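Local coordinates for protein succinate-semialdehyde dehydrogenase (Synechococcus, PDB 3VZ3) that probably catalyses the NADP-dependent oxidation of succinic semialdehyde to succinate, as a member of the aldehyde dehydrogenase family, at residues Met76-Gln81 against Trp133-Trp138; Asp64-Ala69 against Ser82-Ala87; Ala129-Asn134 against Ala204-Gly209. The protein carries 1 engineered substitution. All coordinates share one frame; numbering follows the deposited sequence.

Contact 1 of 3, residues Met76-Gln81 against Trp133-Trp138. With SSN (4-oxobutanoic acid), chain C; NAP (NADP nicotinamide-adenine-dinucleotide phosphate), chain D.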
# COMPACT_ATOMS: atom_id res chain seq x y z
N MET A 76 7.22 -6.49 30.28
CA MET A 76 5.98 -7.04 29.74
C MET A 76 5.69 -8.53 29.99
O MET A 76 4.71 -9.06 29.48
CB MET A 76 5.81 -6.66 28.26
CG MET A 76 7.00 -7.05 27.36
SD MET A 76 7.22 -8.83 27.13
CE MET A 76 5.71 -9.25 26.26
N GLY A 77 6.55 -9.20 30.75
CA GLY A 77 6.17 -10.49 31.34
C GLY A 77 6.44 -11.77 30.58
O GLY A 77 6.23 -12.86 31.14
N LYS A 78 6.93 -11.69 29.34
CA LYS A 78 7.25 -12.92 28.60
C LYS A 78 8.40 -13.65 29.29
O LYS A 78 9.24 -13.02 29.96
CB LYS A 78 7.56 -12.64 27.11
CG LYS A 78 8.89 -11.93 26.85
CD LYS A 78 9.01 -11.53 25.36
CE LYS A 78 9.22 -12.73 24.43
NZ LYS A 78 8.63 -12.44 23.05
N THR A 79 8.44 -14.97 29.17
CA THR A 79 9.50 -15.73 29.82
C THR A 79 10.86 -15.21 29.35
O THR A 79 11.01 -14.83 28.18
CB THR A 79 9.44 -17.25 29.55
OG1 THR A 79 9.66 -17.50 28.17
CG2 THR A 79 8.07 -17.85 29.98
N HIS A 80 11.85 -15.22 30.24
CA HIS A 80 13.20 -14.78 29.91
C HIS A 80 13.77 -15.62 28.75
O HIS A 80 14.38 -15.08 27.83
CB HIS A 80 14.08 -14.85 31.16
CG HIS A 80 15.49 -14.38 30.96
ND1 HIS A 80 15.80 -13.07 30.65
CD2 HIS A 80 16.67 -15.03 31.06
CE1 HIS A 80 17.11 -12.94 30.56
NE2 HIS A 80 17.66 -14.12 30.82
N GLN A 81 13.53 -16.93 28.77
CA GLN A 81 13.96 -17.78 27.66
C GLN A 81 13.36 -17.37 26.31
O GLN A 81 14.08 -17.31 25.31
CB GLN A 81 13.71 -19.27 27.95
CG GLN A 81 14.58 -19.84 29.08
CD GLN A 81 16.10 -19.55 28.95
OE1 GLN A 81 16.71 -18.95 29.85
NE2 GLN A 81 16.70 -19.98 27.84
N TRP A 133 3.59 -3.88 22.44
CA TRP A 133 4.40 -4.38 23.55
C TRP A 133 4.74 -5.87 23.51
O TRP A 133 5.61 -6.31 24.26
CB TRP A 133 3.74 -4.03 24.91
CG TRP A 133 2.32 -4.44 24.95
CD1 TRP A 133 1.23 -3.65 24.72
CD2 TRP A 133 1.81 -5.78 25.14
NE1 TRP A 133 0.07 -4.40 24.78
CE2 TRP A 133 0.40 -5.71 25.02
CE3 TRP A 133 2.40 -7.03 25.39
CZ2 TRP A 133 -0.43 -6.83 25.16
CZ3 TRP A 133 1.58 -8.15 25.52
CH2 TRP A 133 0.18 -8.05 25.40
N ASN A 134 4.06 -6.65 22.65
CA ASN A 134 4.13 -8.12 22.77
C ASN A 134 5.43 -8.77 22.28
O ASN A 134 5.86 -9.77 22.86
CB ASN A 134 2.88 -8.81 22.19
CG ASN A 134 2.81 -8.75 20.67
OD1 ASN A 134 3.23 -7.78 20.05
ND2 ASN A 134 2.24 -9.80 20.07
N PHE A 135 6.04 -8.18 21.25
CA PHE A 135 7.38 -8.54 20.79
C PHE A 135 8.14 -7.24 20.66
O PHE A 135 8.35 -6.74 19.55
CB PHE A 135 7.33 -9.33 19.47
CG PHE A 135 6.78 -10.71 19.63
CD1 PHE A 135 5.41 -10.94 19.53
CD2 PHE A 135 7.62 -11.78 19.91
CE1 PHE A 135 4.90 -12.24 19.69
CE2 PHE A 135 7.13 -13.07 20.08
CZ PHE A 135 5.77 -13.29 19.98
N PRO A 136 8.55 -6.67 21.80
CA PRO A 136 9.03 -5.28 21.81
C PRO A 136 10.36 -5.04 21.13
O PRO A 136 10.69 -3.89 20.85
CB PRO A 136 9.14 -4.95 23.30
CG PRO A 136 9.38 -6.26 23.97
CD PRO A 136 8.60 -7.27 23.15
N PHE A 137 11.12 -6.11 20.88
CA PHE A 137 12.36 -5.98 20.11
C PHE A 137 12.13 -6.42 18.67
O PHE A 137 12.41 -5.68 17.73
CB PHE A 137 13.50 -6.81 20.74
CG PHE A 137 14.34 -6.06 21.74
CD1 PHE A 137 13.77 -5.50 22.90
CD2 PHE A 137 15.73 -5.98 21.57
CE1 PHE A 137 14.57 -4.82 23.84
CE2 PHE A 137 16.55 -5.31 22.51
CZ PHE A 137 15.96 -4.73 23.65
N TRP A 138 11.59 -7.63 18.50
CA TRP A 138 11.42 -8.22 17.19
C TRP A 138 10.57 -7.35 16.26
O TRP A 138 10.96 -7.15 15.12
CB TRP A 138 10.86 -9.65 17.31
CG TRP A 138 10.29 -10.20 16.07
CD1 TRP A 138 8.98 -10.52 15.86
CD2 TRP A 138 10.99 -10.55 14.86
NE1 TRP A 138 8.81 -11.03 14.61
CE2 TRP A 138 10.02 -11.06 13.96
CE3 TRP A 138 12.32 -10.47 14.45
CZ2 TRP A 138 10.35 -11.50 12.67
CZ3 TRP A 138 12.65 -10.90 13.16
CH2 TRP A 138 11.67 -11.41 12.29
C1 SSN C . 5.64 -12.85 14.79
O1 SSN C . 6.06 -13.75 15.57
C2 SSN C . 4.25 -12.28 14.95
O2 SSN C . 6.32 -12.38 13.87
C3 SSN C . 4.19 -11.63 16.31
C4 SSN C . 2.99 -12.17 17.05
O4 SSN C . 2.21 -11.40 17.58
PA NAP D . -2.46 -1.54 20.51
O1A NAP D . -3.28 -1.03 21.64
O2A NAP D . -3.06 -1.35 19.17
O5B NAP D . -1.00 -0.84 20.60
C5B NAP D . -0.07 -0.91 19.55
C4B NAP D . 0.58 0.46 19.40
O4B NAP D . -0.38 1.40 18.93
C3B NAP D . 1.10 1.03 20.72
O3B NAP D . 2.28 1.74 20.41
C2B NAP D . -0.01 1.97 21.17
O2B NAP D . 0.44 3.03 21.98
C1B NAP D . -0.48 2.50 19.83
N9A NAP D . -1.86 3.02 19.76
C8A NAP D . -2.99 2.62 20.43
N7A NAP D . -4.03 3.39 20.00
C5A NAP D . -3.57 4.25 19.06
C6A NAP D . -4.18 5.24 18.29
N6A NAP D . -5.48 5.49 18.41
N1A NAP D . -3.41 5.98 17.40
C2A NAP D . -2.05 5.73 17.25
N3A NAP D . -1.46 4.75 18.02
C4A NAP D . -2.21 4.02 18.90
O3 NAP D . -2.12 -3.10 20.65
PN NAP D . -2.26 -4.14 21.87
O1N NAP D . -1.92 -3.44 23.13
O2N NAP D . -3.58 -4.81 21.76
O5D NAP D . -1.08 -5.15 21.43
C5D NAP D . -1.40 -6.43 20.93
C4D NAP D . -1.92 -6.40 19.49
O4D NAP D . -0.84 -6.41 18.60
C3D NAP D . -2.74 -7.65 19.14
O3D NAP D . -4.12 -7.44 19.29
C2D NAP D . -2.43 -7.89 17.69
O2D NAP D . -3.52 -7.34 16.99
C1D NAP D . -1.23 -7.02 17.38
N1N NAP D . -0.07 -7.67 16.73
C2N NAP D . -0.03 -7.94 15.38
C3N NAP D . 1.11 -8.54 14.82
C7N NAP D . 1.28 -8.80 13.35
O7N NAP D . 2.60 -8.96 12.85
N7N NAP D . 0.22 -8.88 12.54
C4N NAP D . 2.19 -8.84 15.64
C5N NAP D . 2.14 -8.54 17.00
C6N NAP D . 1.01 -7.95 17.54
P2B NAP D . 0.11 3.12 23.56
O1X NAP D . 0.68 4.43 24.05
O2X NAP D . 0.75 1.94 24.26
O3X NAP D . -1.40 3.05 23.72

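Contact 2 of 3, residues Asp64-Ala69 against Ser82-Ala87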
# COMPACT_ATOMS: atom_id res chain seq x y z
N ASP A 64 24.52 -9.65 23.91
CA ASP A 64 23.82 -9.34 25.15
C ASP A 64 22.38 -9.83 25.16
O ASP A 64 21.50 -9.16 25.72
CB ASP A 64 23.86 -7.82 25.43
CG ASP A 64 25.26 -7.30 25.78
OD1 ASP A 64 26.20 -8.09 25.91
OD2 ASP A 64 25.40 -6.06 25.90
N THR A 65 22.12 -10.99 24.55
CA THR A 65 20.74 -11.50 24.48
C THR A 65 20.10 -11.54 25.86
O THR A 65 18.96 -11.11 26.02
CB THR A 65 20.61 -12.90 23.84
OG1 THR A 65 21.33 -13.86 24.62
CG2 THR A 65 21.10 -12.92 22.39
N SER A 66 20.83 -12.04 26.86
CA SER A 66 20.28 -12.19 28.20
C SER A 66 19.90 -10.84 28.84
O SER A 66 18.82 -10.71 29.43
CB SER A 66 21.24 -12.95 29.11
OG SER A 66 20.55 -13.41 30.25
N LYS A 67 20.78 -9.85 28.71
CA LYS A 67 20.51 -8.51 29.24
C LYS A 67 19.27 -7.88 28.60
O LYS A 67 18.38 -7.37 29.30
CB LYS A 67 21.75 -7.61 29.03
CG LYS A 67 21.50 -6.13 29.28
CD LYS A 67 22.79 -5.31 29.10
CE LYS A 67 22.47 -3.82 28.98
NZ LYS A 67 23.72 -2.98 29.01
N PHE A 68 19.19 -7.94 27.27
CA PHE A 68 18.04 -7.38 26.58
C PHE A 68 16.79 -8.15 26.93
O PHE A 68 15.74 -7.56 27.18
CB PHE A 68 18.26 -7.33 25.06
CG PHE A 68 19.39 -6.44 24.65
CD1 PHE A 68 19.49 -5.15 25.17
CD2 PHE A 68 20.36 -6.88 23.76
CE1 PHE A 68 20.56 -4.30 24.80
CE2 PHE A 68 21.43 -6.04 23.38
CZ PHE A 68 21.52 -4.75 23.91
N ALA A 69 16.91 -9.48 26.99
CA ALA A 69 15.77 -10.33 27.34
C ALA A 69 15.20 -9.95 28.71
O ALA A 69 13.97 -9.92 28.89
CB ALA A 69 16.17 -11.79 27.30
N SER A 82 12.06 -17.06 26.27
CA SER A 82 11.45 -16.64 25.01
C SER A 82 11.95 -15.24 24.61
O SER A 82 11.98 -14.92 23.42
CB SER A 82 9.91 -16.71 25.04
OG SER A 82 9.36 -15.70 25.87
N ALA A 83 12.31 -14.42 25.59
CA ALA A 83 12.86 -13.10 25.29
C ALA A 83 14.28 -13.21 24.71
O ALA A 83 14.68 -12.42 23.84
CB ALA A 83 12.83 -12.20 26.52
N ILE A 84 15.04 -14.19 25.20
CA ILE A 84 16.35 -14.51 24.60
C ILE A 84 16.17 -14.87 23.12
O ILE A 84 16.89 -14.35 22.26
CB ILE A 84 17.09 -15.64 25.38
CG1 ILE A 84 17.65 -15.07 26.69
CG2 ILE A 84 18.27 -16.19 24.55
CD1 ILE A 84 18.12 -16.13 27.72
N ALA A 85 15.19 -15.74 22.83
CA ALA A 85 14.86 -16.12 21.46
C ALA A 85 14.49 -14.90 20.62
O ALA A 85 14.84 -14.81 19.44
CB ALA A 85 13.70 -17.16 21.43
N GLU A 86 13.77 -13.96 21.23
CA GLU A 86 13.36 -12.75 20.52
C GLU A 86 14.57 -11.89 20.14
O GLU A 86 14.64 -11.34 19.03
CB GLU A 86 12.39 -11.93 21.36
CG GLU A 86 11.85 -10.73 20.58
CD GLU A 86 10.76 -9.95 21.26
OE1 GLU A 86 10.51 -8.80 20.81
OE2 GLU A 86 10.14 -10.47 22.22
N ALA A 87 15.50 -11.76 21.09
CA ALA A 87 16.74 -11.02 20.84
C ALA A 87 17.55 -11.67 19.70
O ALA A 87 18.05 -10.98 18.80
CB ALA A 87 17.56 -10.91 22.13

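Contact 3 of 3, residues Ala129-Asn134 against Ala204-Gly209. With NAP (NADP nicotinamide-adenine-dinucleotide phosphate), chain D.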
# COMPACT_ATOMS: atom_id res chain seq x y z
N ALA A 129 7.06 4.50 12.62
CA ALA A 129 6.67 3.14 13.03
C ALA A 129 5.97 3.20 14.39
O ALA A 129 6.50 3.78 15.34
CB ALA A 129 7.89 2.24 13.12
N VAL A 130 4.80 2.58 14.47
CA VAL A 130 4.05 2.50 15.72
C VAL A 130 4.03 1.03 16.08
O VAL A 130 3.60 0.21 15.27
CB VAL A 130 2.62 3.05 15.57
CG1 VAL A 130 1.80 2.83 16.86
CG2 VAL A 130 2.65 4.53 15.19
N MET A 131 4.53 0.68 17.26
CA MET A 131 4.79 -0.73 17.58
C MET A 131 4.15 -1.15 18.90
O MET A 131 3.86 -0.31 19.74
CB MET A 131 6.31 -1.00 17.59
CG MET A 131 6.99 -0.89 16.21
SD MET A 131 6.50 -2.24 15.12
CE MET A 131 6.50 -1.44 13.50
N PRO A 132 3.86 -2.46 19.05
CA PRO A 132 3.17 -3.02 20.20
C PRO A 132 4.12 -3.63 21.24
O PRO A 132 5.30 -3.89 20.95
CB PRO A 132 2.33 -4.13 19.56
CG PRO A 132 3.29 -4.72 18.55
CD PRO A 132 4.12 -3.51 18.03
N TRP A 133 3.59 -3.88 22.44
CA TRP A 133 4.40 -4.38 23.55
C TRP A 133 4.74 -5.87 23.51
O TRP A 133 5.61 -6.31 24.26
CB TRP A 133 3.74 -4.03 24.91
CG TRP A 133 2.32 -4.44 24.95
CD1 TRP A 133 1.23 -3.65 24.72
CD2 TRP A 133 1.81 -5.78 25.14
NE1 TRP A 133 0.07 -4.40 24.78
CE2 TRP A 133 0.40 -5.71 25.02
CE3 TRP A 133 2.40 -7.03 25.39
CZ2 TRP A 133 -0.43 -6.83 25.16
CZ3 TRP A 133 1.58 -8.15 25.52
CH2 TRP A 133 0.18 -8.05 25.40
N ASN A 134 4.06 -6.65 22.65
CA ASN A 134 4.13 -8.12 22.77
C ASN A 134 5.43 -8.77 22.28
O ASN A 134 5.86 -9.77 22.86
CB ASN A 134 2.88 -8.81 22.19
CG ASN A 134 2.81 -8.75 20.67
OD1 ASN A 134 3.23 -7.78 20.05
ND2 ASN A 134 2.24 -9.80 20.07
N ALA A 204 5.69 8.28 5.29
CA ALA A 204 4.99 6.99 5.32
C ALA A 204 4.93 6.50 6.75
O ALA A 204 5.62 7.01 7.62
CB ALA A 204 5.71 5.97 4.45
N ALA A 205 4.10 5.49 6.97
CA ALA A 205 3.93 4.97 8.33
C ALA A 205 3.59 3.49 8.32
O ALA A 205 2.90 2.98 7.44
CB ALA A 205 2.85 5.74 9.05
N THR A 206 4.07 2.80 9.35
CA THR A 206 3.76 1.38 9.55
C THR A 206 3.25 1.20 10.97
O THR A 206 3.72 1.87 11.88
CB THR A 206 5.00 0.49 9.23
OG1 THR A 206 4.61 -0.88 9.18
CG2 THR A 206 6.17 0.68 10.23
N LEU A 207 2.28 0.30 11.16
CA LEU A 207 1.81 0.02 12.50
C LEU A 207 1.60 -1.48 12.67
O LEU A 207 0.98 -2.13 11.83
CB LEU A 207 0.51 0.78 12.84
CG LEU A 207 -0.09 0.62 14.26
CD1 LEU A 207 -0.77 1.90 14.72
CD2 LEU A 207 -1.07 -0.57 14.38
N THR A 208 2.13 -2.00 13.77
CA THR A 208 1.82 -3.35 14.23
C THR A 208 1.08 -3.21 15.56
O THR A 208 1.54 -2.49 16.45
CB THR A 208 3.08 -4.18 14.41
OG1 THR A 208 3.74 -4.28 13.14
CG2 THR A 208 2.72 -5.58 14.84
N GLY A 209 -0.07 -3.86 15.68
CA GLY A 209 -0.92 -3.65 16.84
C GLY A 209 -2.34 -4.10 16.58
O GLY A 209 -2.57 -5.04 15.84
PA NAP D . -2.46 -1.54 20.51
O1A NAP D . -3.28 -1.03 21.64
O2A NAP D . -3.06 -1.35 19.17
O5B NAP D . -1.00 -0.84 20.60
C5B NAP D . -0.07 -0.91 19.55
C4B NAP D . 0.58 0.46 19.40
O4B NAP D . -0.38 1.40 18.93
C3B NAP D . 1.10 1.03 20.72
O3B NAP D . 2.28 1.74 20.41
C2B NAP D . -0.01 1.97 21.17
O2B NAP D . 0.44 3.03 21.98
C1B NAP D . -0.48 2.50 19.83
N9A NAP D . -1.86 3.02 19.76
C8A NAP D . -2.99 2.62 20.43
N7A NAP D . -4.03 3.39 20.00
C5A NAP D . -3.57 4.25 19.06
C6A NAP D . -4.18 5.24 18.29
N6A NAP D . -5.48 5.49 18.41
N1A NAP D . -3.41 5.98 17.40
C2A NAP D . -2.05 5.73 17.25
N3A NAP D . -1.46 4.75 18.02
C4A NAP D . -2.21 4.02 18.90
O3 NAP D . -2.12 -3.10 20.65
PN NAP D . -2.26 -4.14 21.87
O1N NAP D . -1.92 -3.44 23.13
O2N NAP D . -3.58 -4.81 21.76
O5D NAP D . -1.08 -5.15 21.43
C5D NAP D . -1.40 -6.43 20.93
C4D NAP D . -1.92 -6.40 19.49
O4D NAP D . -0.84 -6.41 18.60
C3D NAP D . -2.74 -7.65 19.14
O3D NAP D . -4.12 -7.44 19.29
C2D NAP D . -2.43 -7.89 17.69
O2D NAP D . -3.52 -7.34 16.99
C1D NAP D . -1.23 -7.02 17.38
N1N NAP D . -0.07 -7.67 16.73
C2N NAP D . -0.03 -7.94 15.38
C3N NAP D . 1.11 -8.54 14.82
C7N NAP D . 1.28 -8.80 13.35
O7N NAP D . 2.60 -8.96 12.85
N7N NAP D . 0.22 -8.88 12.54
C4N NAP D . 2.19 -8.84 15.64
C5N NAP D . 2.14 -8.54 17.00
C6N NAP D . 1.01 -7.95 17.54
P2B NAP D . 0.11 3.12 23.56
O1X NAP D . 0.68 4.43 24.05
O2X NAP D . 0.75 1.94 24.26
O3X NAP D . -1.40 3.05 23.72

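Contact 1 of 3, residues Met76-Gln81 against Trp133-Trp138
The F135 ring has the carboxylate oxygen O1 of 4-oxobutanoic acid over one face, while K78 brings its NZ in obliquely from 3.4 Å, measured to CD2. At the W133 indole both neighbours stand at the edge: the methyl CE of M76, 4.1 Å from CE3, and the NADP phosphate oxygen O1N, which NE1 binds at 2.8 Å. These aromatic residues belong to the Pro-Trp-Asn-Phe loop of the aldehyde dehydrogenase fold, which leads from strand 116-130 to helix 138-149. W138, where that helix begins, takes the other carboxylate oxygen O2 in its ring plane, through a fairly straight NE1 bond (162°). N134 ND2 donates to the aldehyde oxygen O4 at 3.0 Å and also to the carbonyl of Q263, an arrangement consistent with the oxyanion hole of this family. Behind the loop, M76 is bent at both chi2 and chi3, which turns CE to the carbonyl oxygens of W133 and N134, and SD takes a weak bond from K78 N; CG meets P136 CG at 4.2 Å. The K78 ammonium has its salt-bridge partner in E86. No hydrogen bond joins the two segments, and the M76 methyl CE ends 3.4 Å from the carbonyl oxygen of N134.

Contact 2 of 3, residues Asp64-Ala69 against Ser82-Ala87
A69 and T65 of helix 65-76 pack against A83, I84 and A87 of helix 80-104 in an apolar helix-helix contact, made by two consecutive helices that a short loop separates in the chain. The segment axes approach to 8.1 Å, and their directions differ by 116°, so the helices cross steeply instead of running side by side. Small residues permit this closeness. A69 and A83 have the nearest alpha carbons, and their methyls press together with CB to CB at 3.5 Å, tighter than usual van der Waals contact. The A69 methyl also touches the next residue, 3.6 Å from CG1 of I84.

I84 divides its two branches between different partners. With CG1 beside its own backbone N (chi1 -75°), that branch touches both the A69 methyl and the CA of S66, whereas the CG2 methyl is directed to T65 and comes within 3.8 Å of OG1. The T65 and I84 side chains cross at about a right angle. One turn further along, A87 places its methyl against T65, CB to CB at 4.0 Å, which extends the packing to the N-terminal end of helix 65-76.

The polar side chains nearby look elsewhere. The hydroxyl of S66 pairs with H80 NE2, and E86 turns its carboxylate to the loop 133-138. M72, a turn beyond A69, continues the same packed surface over A83 and A87, while F68 faces helix 47-63. Since no hydrogen bond or ion pair crosses between the two segments, the fit here depends on methyl and methylene surfaces meeting closely, and the contact is held by apolar packing.

Contact 3 of 3, residues Ala129-Asn134 against Ala204-Gly209
V130 and L207 lean against each other obliquely on one face of a parallel strand pair, while A129 and T206 meet on the other. These are the C-terminal ends of two inner parallel strands of the Rossmann-like domain, where 116-130 and 202-208 give way to cofactor-binding loops. V130 N donates to T206 O at 2.9 Å, and T208 N to V130 O at 3.0 Å. The V130 branch CG1, anti to the backbone N (chi1 174°), presses tightly on L207 CD1 at 3.5 Å and also touches the adenosine ribose of NADP; helix 211-223 packs on this face. Opposite, beneath F143 of helix 138-149, A129 CB meets T206 CG2 at 3.7 Å, and the bent M131 chain brings CE alongside the same methyl. The P132 ring packs on the T208 carbonyl oxygen O, with CD nearest at 3.2 Å, and T208 turns CG2 to the nicotinamide, 3.4 Å from C3N. Replacing W133 with a phenylalanine would probably leave the phosphate oxygen O1N without its indole N-H donor. M131 O accepts the ribose hydroxyl O3B at 2.7 Å, while V130 CG1 and T208 CG2 give the cofactor apolar contacts, so the strand ends hold NADP by both kinds of interaction.

How the contacts relate
Contacts 1 and 2 meet at E86 on helix 80-104: its OE2 forms a salt bridge with K78 NZ at 2.6 Å, and its OE1 lies 2.8 Å from F137 N, a probable hydrogen bond. The helix pair of contact 2 thereby backs the substrate loop, although the A83 side chain itself is about 13 Å from 4-oxobutanoic acid. Contact 3 leads into contact 1 along the chain through the shared W133 and N134; their centres are 15 Å apart and both touch NADP. The side chain of T208 in contact 3 is about 6 Å from the substrate. Contacts 2 and 3, with centres 20 Å and nearest atoms about 4 Å apart, do not touch; both border loop 133-138.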